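Local coordinates for protein tonb-dependent siderophore receptor (Acinetobacter baumannii, PDB 5FR8) that probably takes part in iron uptake across the outer membrane by binding ferric siderophores, and may bind ferric enterobactin with micromolar affinity, at residues V313-L324 / K342-N353; G487-E495 / E654-S663. All coordinates share one frame; numbering follows the deposited sequence.

Following the chain from its N terminus, the plug domain comes first and then the barrel, in which both contacts lie. Interaction 1 pairs two consecutive barrel strands, 308-323 and 343-361, and closes the 17-residue extracellular loop between them. Interaction 2 opens only after that contact is complete. It joins residues 487-495, between strands 482-485 and 498-501, to residues 654-663, between strands 635-648 and 674-687, and so closes a span of 158 residues that holds many barrel strands. The two are in series, neither crossing nor enclosing one another, with nearest atoms about 22 Å apart. The first ties neighbouring staves of the wall, the second two distant loops at its extracellular end.

Interaction 1: residues V313-L324 / K342-N353; sequences VAQYDKTHNKRL and KATSRLETLRFN
Tyr316 and Glu348 meet on the outer face of an antiparallel strand pair in the TonB-dependent receptor barrel, residues 313-323 and 343-353 of strands 308-323 and 343-361. The Tyr316 hydroxyl donates to Glu348 OE1 at 2.7 Å. With Tyr316 CG anti to the backbone N (chi1 172°), the ring runs past Thr349 O toward Glu348. OE1 lies in the ring plane, but the hydroxyl approaches it from above the carboxylate plane, ring and carboxylate planes being 85° apart. Along the same face, His320 NE2 sits 3.5 Å from Arg346 CG, and Thr344 CG2 reaches the imidazole edge at CD2 (3.7 Å). Ala314 CB packs against the edge of the Phe352 ring, 3.6 Å from CE1.

Underneath, paired backbone bonds run without a break from Val313-Asn353 to Arg323-Ala343.

The opposite face looks into the barrel at the plug, where Thr319 OG1 bonds Ser106 and Thr349 OG1 bonds Asn105. On the flanking strands, Asp377 also bonds Thr349 OG1, and Asp317 forms a salt bridge with Arg294 and a hydrogen bond with Ser296. Asn321 ND2 bonds the Ser109 carbonyl of the plug, while OD1 takes two nitrogens of Arg323 side-on: NE at 2.8 Å on a lone pair, NH2 at 2.9 Å from above the amide plane.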
# COMPACT_ATOMS: atom_id res chain seq x y z
N VAL A 313 11.05 -18.71 -10.71
CA VAL A 313 11.59 -17.61 -9.93
C VAL A 313 11.97 -18.06 -8.52
O VAL A 313 11.19 -18.72 -7.84
CB VAL A 313 10.57 -16.46 -9.78
CG1 VAL A 313 11.21 -15.25 -9.11
CG2 VAL A 313 10.03 -16.07 -11.14
N ALA A 314 13.17 -17.71 -8.09
CA ALA A 314 13.48 -17.74 -6.68
C ALA A 314 13.69 -16.30 -6.21
O ALA A 314 14.38 -15.53 -6.89
CB ALA A 314 14.71 -18.60 -6.41
N GLN A 315 13.08 -15.93 -5.08
CA GLN A 315 13.43 -14.66 -4.43
C GLN A 315 13.52 -14.77 -2.90
O GLN A 315 12.79 -15.54 -2.26
CB GLN A 315 12.50 -13.52 -4.86
CG GLN A 315 11.16 -13.46 -4.16
CD GLN A 315 10.45 -12.13 -4.39
OE1 GLN A 315 9.35 -12.08 -4.97
NE2 GLN A 315 11.04 -11.04 -3.89
N TYR A 316 14.43 -13.99 -2.34
CA TYR A 316 14.71 -13.92 -0.90
C TYR A 316 14.72 -12.43 -0.51
O TYR A 316 15.41 -11.61 -1.13
CB TYR A 316 16.05 -14.60 -0.58
CG TYR A 316 16.54 -14.44 0.84
CD1 TYR A 316 15.86 -15.03 1.89
CD2 TYR A 316 17.69 -13.71 1.12
CE1 TYR A 316 16.29 -14.87 3.20
CE2 TYR A 316 18.13 -13.55 2.41
CZ TYR A 316 17.42 -14.12 3.45
OH TYR A 316 17.85 -13.96 4.75
N ASP A 317 13.91 -12.07 0.48
CA ASP A 317 13.80 -10.68 0.95
C ASP A 317 14.09 -10.59 2.43
O ASP A 317 13.62 -11.41 3.22
CB ASP A 317 12.40 -10.13 0.70
CG ASP A 317 12.22 -9.63 -0.72
OD1 ASP A 317 12.86 -10.20 -1.64
OD2 ASP A 317 11.45 -8.67 -0.92
N LYS A 318 14.88 -9.60 2.81
CA LYS A 318 15.28 -9.39 4.21
C LYS A 318 14.96 -7.94 4.65
O LYS A 318 15.49 -6.98 4.10
CB LYS A 318 16.77 -9.69 4.37
CG LYS A 318 17.16 -10.10 5.79
CD LYS A 318 18.65 -10.33 5.93
CE LYS A 318 18.99 -10.72 7.36
NZ LYS A 318 20.44 -11.00 7.54
N THR A 319 14.11 -7.81 5.64
CA THR A 319 13.72 -6.51 6.08
C THR A 319 13.98 -6.36 7.54
O THR A 319 13.62 -7.24 8.31
CB THR A 319 12.24 -6.29 5.86
OG1 THR A 319 11.96 -6.37 4.46
CG2 THR A 319 11.85 -4.96 6.33
N HIS A 320 14.65 -5.26 7.91
CA HIS A 320 14.82 -4.87 9.31
C HIS A 320 14.05 -3.61 9.60
O HIS A 320 14.02 -2.70 8.77
CB HIS A 320 16.29 -4.61 9.65
CG HIS A 320 17.13 -5.84 9.68
ND1 HIS A 320 17.87 -6.26 8.60
CD2 HIS A 320 17.33 -6.76 10.65
CE1 HIS A 320 18.50 -7.38 8.90
NE2 HIS A 320 18.19 -7.70 10.14
N ASN A 321 13.46 -3.56 10.79
CA ASN A 321 12.69 -2.43 11.28
C ASN A 321 13.31 -1.96 12.56
O ASN A 321 13.09 -2.57 13.59
CB ASN A 321 11.26 -2.92 11.54
CG ASN A 321 10.36 -1.88 12.20
OD1 ASN A 321 10.70 -0.72 12.32
ND2 ASN A 321 9.19 -2.30 12.60
N LYS A 322 14.12 -0.90 12.50
CA LYS A 322 14.82 -0.43 13.70
C LYS A 322 14.28 0.92 14.13
O LYS A 322 14.37 1.90 13.39
CB LYS A 322 16.31 -0.32 13.43
CG LYS A 322 17.13 0.31 14.56
CD LYS A 322 18.52 0.70 14.09
CE LYS A 322 19.49 0.76 15.24
NZ LYS A 322 20.70 1.58 14.93
N ARG A 323 13.73 0.97 15.34
CA ARG A 323 13.13 2.20 15.86
C ARG A 323 13.06 2.25 17.40
O ARG A 323 13.24 1.23 18.06
CB ARG A 323 11.72 2.33 15.30
CG ARG A 323 10.76 1.31 15.89
CD ARG A 323 9.39 1.47 15.30
NE ARG A 323 9.37 1.13 13.88
CZ ARG A 323 8.83 1.89 12.92
NH1 ARG A 323 8.26 3.05 13.20
NH2 ARG A 323 8.84 1.47 11.67
N LEU A 324 12.79 3.43 17.95
CA LEU A 324 12.71 3.59 19.40
C LEU A 324 11.47 2.93 19.99
O LEU A 324 10.46 2.82 19.33
CB LEU A 324 12.74 5.07 19.75
CG LEU A 324 14.02 5.77 19.30
CD1 LEU A 324 13.80 7.28 19.28
CD2 LEU A 324 15.21 5.42 20.19
N LYS A 342 16.97 1.49 20.97
CA LYS A 342 16.37 1.01 19.74
C LYS A 342 16.28 -0.52 19.73
O LYS A 342 17.23 -1.21 20.06
CB LYS A 342 17.18 1.51 18.54
CG LYS A 342 17.14 3.01 18.36
CD LYS A 342 17.49 3.44 16.95
CE LYS A 342 17.42 4.95 16.81
NZ LYS A 342 17.33 5.35 15.39
N ALA A 343 15.13 -1.05 19.35
CA ALA A 343 15.04 -2.49 19.08
C ALA A 343 14.90 -2.67 17.58
O ALA A 343 14.50 -1.75 16.88
CB ALA A 343 13.86 -3.12 19.82
N THR A 344 15.27 -3.84 17.10
CA THR A 344 15.13 -4.17 15.69
C THR A 344 14.23 -5.40 15.51
O THR A 344 14.27 -6.36 16.30
CB THR A 344 16.49 -4.48 15.06
OG1 THR A 344 17.32 -3.31 15.12
CG2 THR A 344 16.32 -4.89 13.62
N SER A 345 13.40 -5.36 14.47
CA SER A 345 12.63 -6.51 14.07
C SER A 345 13.14 -7.00 12.75
O SER A 345 13.63 -6.23 11.93
CB SER A 345 11.18 -6.15 13.98
OG SER A 345 10.63 -6.37 15.26
N ARG A 346 13.04 -8.31 12.55
CA ARG A 346 13.69 -8.92 11.40
C ARG A 346 12.69 -9.79 10.64
O ARG A 346 12.15 -10.72 11.21
CB ARG A 346 14.93 -9.71 11.86
CG ARG A 346 15.81 -10.18 10.70
CD ARG A 346 16.97 -11.12 11.05
NE ARG A 346 16.64 -12.11 12.07
CZ ARG A 346 15.85 -13.18 11.89
NH1 ARG A 346 15.28 -13.45 10.71
NH2 ARG A 346 15.62 -13.99 12.91
N LEU A 347 12.45 -9.49 9.36
CA LEU A 347 11.51 -10.28 8.55
C LEU A 347 12.15 -10.82 7.28
O LEU A 347 12.57 -10.07 6.39
CB LEU A 347 10.33 -9.44 8.13
CG LEU A 347 9.25 -10.12 7.25
CD1 LEU A 347 8.68 -11.36 7.91
CD2 LEU A 347 8.16 -9.13 6.96
N GLU A 348 12.19 -12.14 7.20
CA GLU A 348 12.79 -12.79 6.06
C GLU A 348 11.68 -13.49 5.32
O GLU A 348 10.84 -14.17 5.94
CB GLU A 348 13.80 -13.84 6.49
CG GLU A 348 15.01 -13.31 7.17
CD GLU A 348 15.94 -14.42 7.63
OE1 GLU A 348 16.48 -15.15 6.77
OE2 GLU A 348 16.13 -14.55 8.86
N THR A 349 11.72 -13.34 4.00
CA THR A 349 10.82 -14.04 3.13
C THR A 349 11.62 -14.80 2.04
O THR A 349 12.47 -14.25 1.33
CB THR A 349 9.87 -13.05 2.48
OG1 THR A 349 9.10 -12.36 3.50
CG2 THR A 349 8.95 -13.77 1.51
N LEU A 350 11.31 -16.09 1.92
CA LEU A 350 11.81 -16.88 0.82
C LEU A 350 10.60 -17.24 -0.03
O LEU A 350 9.56 -17.63 0.50
CB LEU A 350 12.55 -18.12 1.33
CG LEU A 350 13.11 -19.08 0.29
CD1 LEU A 350 14.13 -18.42 -0.64
CD2 LEU A 350 13.72 -20.29 0.97
N ARG A 351 10.71 -17.07 -1.34
CA ARG A 351 9.57 -17.36 -2.20
C ARG A 351 9.98 -18.02 -3.51
O ARG A 351 10.98 -17.64 -4.13
CB ARG A 351 8.80 -16.08 -2.51
CG ARG A 351 7.65 -16.27 -3.49
CD ARG A 351 7.09 -14.93 -3.95
NE ARG A 351 6.70 -14.14 -2.79
CZ ARG A 351 5.45 -14.03 -2.34
NH1 ARG A 351 4.45 -14.64 -2.96
NH2 ARG A 351 5.21 -13.29 -1.26
N PHE A 352 9.22 -19.02 -3.92
CA PHE A 352 9.50 -19.68 -5.17
C PHE A 352 8.27 -19.66 -6.04
O PHE A 352 7.15 -19.79 -5.54
CB PHE A 352 9.90 -21.15 -4.95
CG PHE A 352 11.19 -21.32 -4.21
CD1 PHE A 352 12.39 -20.89 -4.78
CD2 PHE A 352 11.22 -21.93 -2.97
CE1 PHE A 352 13.59 -21.07 -4.10
CE2 PHE A 352 12.41 -22.10 -2.29
CZ PHE A 352 13.59 -21.67 -2.86
N ASN A 353 8.48 -19.54 -7.34
CA ASN A 353 7.38 -19.59 -8.27
C ASN A 353 7.75 -20.29 -9.58
O ASN A 353 8.73 -19.94 -10.23
CB ASN A 353 6.90 -18.18 -8.53
CG ASN A 353 5.42 -18.13 -8.80
OD1 ASN A 353 4.65 -17.65 -7.95
ND2 ASN A 353 4.99 -18.65 -9.98

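Interaction 2: residues G487-E495 / E654-S663; sequences GNGCPANIE and ENRLESGIGS
Two extracellular loops of the barrel lock together where Arg656 reaches into the turns formed by residues 487-495. Its backbone N donates to Cys490 O at 2.9 Å and makes a second, weak bond to Asn488 O. The side chain then runs past the Cys490 CB and the Gly487 carbonyl, and bends at chi3 (102°), which brings NE to Ile494 O at 3.0 Å. That bond is in plane for both the carbonyl and the guanidinium, whereas Glu495 O sits over one face of the same group and Ile661 CD1, from Arg656's own loop, against the opposite face, toward its rim. Ile661 CD1 touches Ala492 O at 3.6 Å as well.

Asn488 makes the second grip. Its OD1 accepts from Ser663 N at 3.2 Å, the donor standing above the amide plane, while ND2 gives a weak bond to Ser663 OG and passes 3.6 Å from Leu657 CD1.

Further out, the first loop is fixed by the Cys490-Cys498 disulfide and by Pro491 and Ile494 packing on Leu570 of strand 564-591. In the second, Glu654 and Glu658 both pair with Arg650. Asn655 OD1 closes an Asx motif on its own chain: with CG between the backbone N and the carbonyl carbon (chi1 68°), OD1 takes the N-H of Glu658 at 2.9 Å. The motif spans residues 656-658, which have helical backbone angles without the regular helix bonds, and so the contact is one of irregular turns, as in the long extracellular loops of TonB-dependent receptor barrels.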
# COMPACT_ATOMS: atom_id res chain seq x y z
N GLY A 487 -9.96 -0.02 30.23
CA GLY A 487 -11.41 0.02 30.08
C GLY A 487 -11.90 0.64 28.79
O GLY A 487 -12.85 0.16 28.17
N ASN A 488 -11.27 1.73 28.40
CA ASN A 488 -11.78 2.56 27.33
C ASN A 488 -11.80 1.82 26.01
O ASN A 488 -12.77 1.87 25.28
CB ASN A 488 -10.94 3.83 27.24
CG ASN A 488 -11.10 4.73 28.47
OD1 ASN A 488 -11.91 4.49 29.37
ND2 ASN A 488 -10.32 5.78 28.51
N GLY A 489 -10.73 1.09 25.72
CA GLY A 489 -10.68 0.26 24.52
C GLY A 489 -11.69 -0.87 24.47
O GLY A 489 -11.95 -1.41 23.39
N CYS A 490 -12.24 -1.27 25.61
CA CYS A 490 -13.17 -2.39 25.66
C CYS A 490 -14.41 -2.12 24.80
O CYS A 490 -14.87 -0.99 24.70
CB CYS A 490 -13.63 -2.67 27.08
SG CYS A 490 -12.46 -3.54 28.14
N PRO A 491 -14.96 -3.17 24.19
CA PRO A 491 -16.25 -2.99 23.52
C PRO A 491 -17.28 -2.47 24.50
O PRO A 491 -17.22 -2.79 25.68
CB PRO A 491 -16.61 -4.40 23.07
CG PRO A 491 -15.30 -5.10 22.94
CD PRO A 491 -14.43 -4.53 24.03
N ALA A 492 -18.23 -1.67 24.00
CA ALA A 492 -19.09 -0.90 24.88
C ALA A 492 -19.86 -1.79 25.82
O ALA A 492 -20.35 -1.34 26.84
CB ALA A 492 -20.04 -0.02 24.07
N ASN A 493 -19.95 -3.07 25.50
CA ASN A 493 -20.77 -3.99 26.29
C ASN A 493 -20.00 -4.72 27.38
O ASN A 493 -20.58 -5.44 28.19
CB ASN A 493 -21.46 -5.01 25.39
CG ASN A 493 -20.47 -5.89 24.65
OD1 ASN A 493 -19.43 -5.44 24.18
ND2 ASN A 493 -20.81 -7.17 24.55
N ILE A 494 -18.69 -4.55 27.40
CA ILE A 494 -17.89 -5.10 28.47
C ILE A 494 -17.61 -3.98 29.46
O ILE A 494 -17.69 -2.80 29.12
CB ILE A 494 -16.63 -5.77 27.89
CG1 ILE A 494 -17.06 -7.06 27.19
CG2 ILE A 494 -15.63 -6.16 28.96
CD1 ILE A 494 -16.14 -7.52 26.07
N GLU A 495 -17.32 -4.36 30.70
CA GLU A 495 -17.32 -3.43 31.84
C GLU A 495 -15.94 -2.78 32.10
O GLU A 495 -15.79 -1.56 31.97
CB GLU A 495 -17.81 -4.17 33.08
CG GLU A 495 -18.83 -3.43 33.93
CD GLU A 495 -19.73 -4.34 34.76
OE1 GLU A 495 -20.54 -5.11 34.16
OE2 GLU A 495 -19.63 -4.29 36.01
N GLU A 654 -17.34 2.01 18.53
CA GLU A 654 -17.01 0.60 18.75
C GLU A 654 -16.23 0.34 20.06
O GLU A 654 -15.54 -0.65 20.19
CB GLU A 654 -16.15 0.04 17.61
CG GLU A 654 -16.52 0.44 16.19
CD GLU A 654 -15.56 -0.19 15.15
OE1 GLU A 654 -15.24 -1.40 15.28
OE2 GLU A 654 -15.11 0.55 14.22
N ASN A 655 -16.32 1.22 21.02
CA ASN A 655 -15.80 0.89 22.34
C ASN A 655 -16.36 1.85 23.39
O ASN A 655 -17.19 2.73 23.08
CB ASN A 655 -14.29 0.92 22.34
CG ASN A 655 -13.74 2.31 22.15
OD1 ASN A 655 -14.45 3.29 22.33
ND2 ASN A 655 -12.47 2.40 21.79
N ARG A 656 -15.93 1.68 24.62
CA ARG A 656 -16.53 2.44 25.72
C ARG A 656 -16.38 3.92 25.47
O ARG A 656 -17.36 4.68 25.57
CB ARG A 656 -15.91 2.03 27.06
CG ARG A 656 -16.11 0.56 27.39
CD ARG A 656 -15.81 0.23 28.83
NE ARG A 656 -17.05 0.09 29.58
CZ ARG A 656 -17.65 1.07 30.23
NH1 ARG A 656 -17.15 2.30 30.23
NH2 ARG A 656 -18.77 0.84 30.88
N LEU A 657 -15.15 4.33 25.15
CA LEU A 657 -14.82 5.76 25.07
C LEU A 657 -15.67 6.43 24.00
O LEU A 657 -16.25 7.50 24.23
CB LEU A 657 -13.33 5.95 24.75
CG LEU A 657 -12.76 7.34 25.04
CD1 LEU A 657 -12.71 7.68 26.53
CD2 LEU A 657 -11.36 7.45 24.44
N GLU A 658 -15.78 5.76 22.86
CA GLU A 658 -16.51 6.29 21.73
C GLU A 658 -18.01 6.31 22.04
O GLU A 658 -18.70 7.25 21.66
CB GLU A 658 -16.20 5.49 20.45
CG GLU A 658 -14.80 5.70 19.89
CD GLU A 658 -14.52 4.93 18.59
OE1 GLU A 658 -15.35 4.08 18.16
OE2 GLU A 658 -13.47 5.17 17.97
N SER A 659 -18.50 5.30 22.76
CA SER A 659 -19.91 5.22 23.14
C SER A 659 -20.29 6.17 24.27
O SER A 659 -21.39 6.08 24.82
CB SER A 659 -20.26 3.81 23.60
OG SER A 659 -20.33 2.92 22.51
N GLY A 660 -19.38 7.07 24.65
CA GLY A 660 -19.64 7.98 25.74
C GLY A 660 -19.71 7.40 27.15
O GLY A 660 -20.33 7.99 28.03
N ILE A 661 -19.06 6.28 27.40
CA ILE A 661 -19.06 5.70 28.75
C ILE A 661 -17.67 5.32 29.20
O ILE A 661 -17.53 4.51 30.11
CB ILE A 661 -19.93 4.43 28.83
CG1 ILE A 661 -19.60 3.46 27.68
CG2 ILE A 661 -21.39 4.81 28.79
CD1 ILE A 661 -20.22 2.09 27.85
N GLY A 662 -16.63 5.89 28.57
CA GLY A 662 -15.26 5.71 29.05
C GLY A 662 -15.01 6.59 30.27
O GLY A 662 -15.94 7.20 30.81
N SER A 663 -13.75 6.70 30.68
CA SER A 663 -13.42 7.58 31.80
C SER A 663 -13.71 9.05 31.51
O SER A 663 -13.81 9.83 32.44
CB SER A 663 -11.94 7.45 32.19
OG SER A 663 -11.09 7.73 31.09